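Local atomic coordinates of glycinin (Glycine max, PDB entry 1OD5), a protein that stores nutrients in the soybean seed as an 11S globulin and is probably a source of sulfur-containing amino acids. Residues F364-Q369 against F443-N448. Residues are numbered along the deposited sequence; the frame is centred on the assembly and turned at random.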
loop_
_atom_site.group_PDB
_atom_site.type_symbol
_atom_site.label_atom_id
_atom_site.label_comp_id
_atom_site.label_asym_id
_atom_site.label_seq_id
_atom_site.Cartn_x
_atom_site.Cartn_y
_atom_site.Cartn_z
ATOM N N PHE A 364 14.447 -2.942 -3.816
ATOM C CA PHE A 364 15.902 -2.876 -3.713
ATOM C C PHE A 364 16.526 -1.509 -3.588
ATOM O O PHE A 364 17.734 -1.408 -3.397
ATOM C CB PHE A 364 16.482 -3.601 -4.915
ATOM C CG PHE A 364 15.940 -5.018 -5.048
ATOM C CD1 PHE A 364 15.611 -5.779 -3.909
ATOM C CD2 PHE A 364 15.731 -5.524 -6.320
ATOM C CE1 PHE A 364 15.057 -7.052 -4.058
ATOM C CE2 PHE A 364 15.182 -6.798 -6.447
ATOM C CZ PHE A 364 14.843 -7.557 -5.328
ATOM N N GLY A 365 15.761 -0.433 -3.731
ATOM C CA GLY A 365 16.326 0.903 -3.586
ATOM C C GLY A 365 17.262 1.405 -4.696
ATOM O O GLY A 365 18.053 2.324 -4.471
ATOM N N LEU A 366 17.205 0.860 -5.907
ATOM C CA LEU A 366 18.056 1.314 -6.987
ATOM C C LEU A 366 17.305 1.740 -8.233
ATOM O O LEU A 366 16.186 1.348 -8.489
ATOM C CB LEU A 366 19.018 0.224 -7.420
ATOM C CG LEU A 366 20.339 -0.094 -6.701
ATOM C CD1 LEU A 366 20.966 1.198 -6.160
ATOM C CD2 LEU A 366 20.083 -1.092 -5.616
ATOM N N SER A 367 17.898 2.590 -9.035
ATOM C CA SER A 367 17.335 3.054 -10.290
ATOM C C SER A 367 18.526 3.514 -11.109
ATOM O O SER A 367 19.627 3.570 -10.565
ATOM C CB SER A 367 16.375 4.200 -10.090
ATOM O OG SER A 367 16.946 5.408 -9.689
ATOM N N ALA A 368 18.397 3.865 -12.387
ATOM C CA ALA A 368 19.518 4.277 -13.222
ATOM C C ALA A 368 19.059 5.106 -14.390
ATOM O O ALA A 368 17.872 5.267 -14.614
ATOM C CB ALA A 368 20.254 3.102 -13.861
ATOM N N GLN A 369 20.047 5.705 -15.053
ATOM C CA GLN A 369 19.870 6.510 -16.249
ATOM C C GLN A 369 21.044 6.133 -17.154
ATOM O O GLN A 369 22.047 5.533 -16.739
ATOM C CB GLN A 369 19.932 8.010 -15.998
ATOM C CG GLN A 369 18.676 8.418 -15.310
ATOM C CD GLN A 369 18.485 9.904 -15.179
ATOM O OE1 GLN A 369 19.371 10.597 -14.712
ATOM N NE2 GLN A 369 17.333 10.442 -15.579
ATOM N N PHE A 443 24.148 5.181 -11.854
ATOM C CA PHE A 443 23.348 4.368 -10.962
ATOM C C PHE A 443 22.935 5.333 -9.872
ATOM O O PHE A 443 23.694 6.230 -9.531
ATOM C CB PHE A 443 24.158 3.283 -10.345
ATOM C CG PHE A 443 24.879 2.414 -11.341
ATOM C CD1 PHE A 443 26.161 2.765 -11.773
ATOM C CD2 PHE A 443 24.276 1.241 -11.784
ATOM C CE1 PHE A 443 26.841 1.926 -12.651
ATOM C CE2 PHE A 443 24.960 0.408 -12.661
ATOM C CZ PHE A 443 26.240 0.750 -13.093
ATOM N N LYS A 444 21.745 5.208 -9.281
ATOM C CA LYS A 444 21.248 6.107 -8.243
ATOM C C LYS A 444 20.703 5.288 -7.088
ATOM O O LYS A 444 20.093 4.240 -7.290
ATOM C CB LYS A 444 20.179 6.995 -8.875
ATOM C CG LYS A 444 20.811 8.014 -9.814
ATOM C CD LYS A 444 20.030 8.488 -11.012
ATOM C CE LYS A 444 19.904 9.960 -10.851
ATOM N NZ LYS A 444 19.733 10.704 -12.090
ATOM N N THR A 445 20.901 5.718 -5.845
ATOM C CA THR A 445 20.426 4.934 -4.723
ATOM C C THR A 445 19.035 5.246 -4.181
ATOM O O THR A 445 18.812 5.495 -3.003
ATOM C CB THR A 445 21.532 4.991 -3.581
ATOM O OG1 THR A 445 21.868 6.353 -3.359
ATOM C CG2 THR A 445 22.785 4.209 -3.939
ATOM N N HIS A 446 18.070 5.265 -5.097
ATOM C CA HIS A 446 16.665 5.449 -4.758
ATOM C C HIS A 446 15.893 4.680 -5.833
ATOM O O HIS A 446 16.329 4.654 -6.988
ATOM C CB HIS A 446 16.238 6.880 -4.798
ATOM C CG HIS A 446 14.874 7.023 -4.117
ATOM N ND1 HIS A 446 13.637 6.892 -4.611
ATOM C CD2 HIS A 446 14.742 7.310 -2.779
ATOM C CE1 HIS A 446 12.788 7.084 -3.630
ATOM N NE2 HIS A 446 13.464 7.333 -2.540
ATOM N N HIS A 447 14.742 4.041 -5.542
ATOM C CA HIS A 447 14.014 3.276 -6.558
ATOM C C HIS A 447 13.333 4.091 -7.652
ATOM O O HIS A 447 13.003 3.608 -8.735
ATOM C CB HIS A 447 12.986 2.399 -5.847
ATOM C CG HIS A 447 11.766 3.131 -5.310
ATOM N ND1 HIS A 447 10.652 3.451 -5.974
ATOM C CD2 HIS A 447 11.654 3.608 -4.031
ATOM C CE1 HIS A 447 9.873 4.112 -5.149
ATOM N NE2 HIS A 447 10.484 4.200 -3.989
ATOM N N ASN A 448 13.115 5.347 -7.286
ATOM C CA ASN A 448 12.509 6.316 -8.145
ATOM C C ASN A 448 13.216 7.646 -7.874
ATOM O O ASN A 448 12.706 8.546 -7.208
ATOM C CB ASN A 448 11.038 6.362 -7.806
ATOM C CG ASN A 448 10.267 7.068 -8.887
ATOM O OD1 ASN A 448 10.791 7.491 -9.915
ATOM N ND2 ASN A 448 8.978 7.213 -8.656
#
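The amide of Q369 receives K444 over one face: NZ lies 2.6 Å from OE1 but 58° out of the carbonyl plane, so this hydrogen bond does not follow a lone pair. Bends at chi2 and chi3 of K444 carry the ammonium there. The other end of the amide, NE2, is hydrogen-bonded to T352 OG1 and weakly to E323 of a neighbouring subunit; a bound magnesium ion lies about 6 Å from the Q369 side chain. Putting an alanine at Q369 would probably leave the K444 ammonium without this acceptor and T352 without its amide partner. Among the rings, H446 ND1 sits over one face of the H447 ring, displaced from its centre, while N448 CA meets the H446 ring edge-on. N448 N also donates to H446 ND1 (3.1 Å), and H447 ND1 is tied to S355 OG.

S367 engages the turn beyond the strand. A chi1 of 69° turns its OG back over its own backbone, where it gives H446 O a 2.9 Å bond, the C=O...OG angle being 162°. On the backbone, S367 and K444 form an antiparallel hydrogen-bonded pair: K444 N to S367 O is 3.0 Å and S367 N to K444 O 3.3 Å. Where the chain enters the strand, L366 CD1 lies 3.4 Å from K444 O, and H447 CA directs a C-H at L366 O (3.5 Å). An inverse gamma turn centred on T445, closed by a weak H446 N to K444 O bond, redirects the chain after the strand.

A368 and F443, a non-hydrogen-bonded pair, share the face opposite S367 and K444, where both touch M67 of strand 66-72; F443 also meets I143 and L145 of strand 140-146. Strands 367-373 and 437-444 are thus neighbours in the antiparallel sheet of the second cupin domain, packed against the first as in the bicupin fold of 11S globulins.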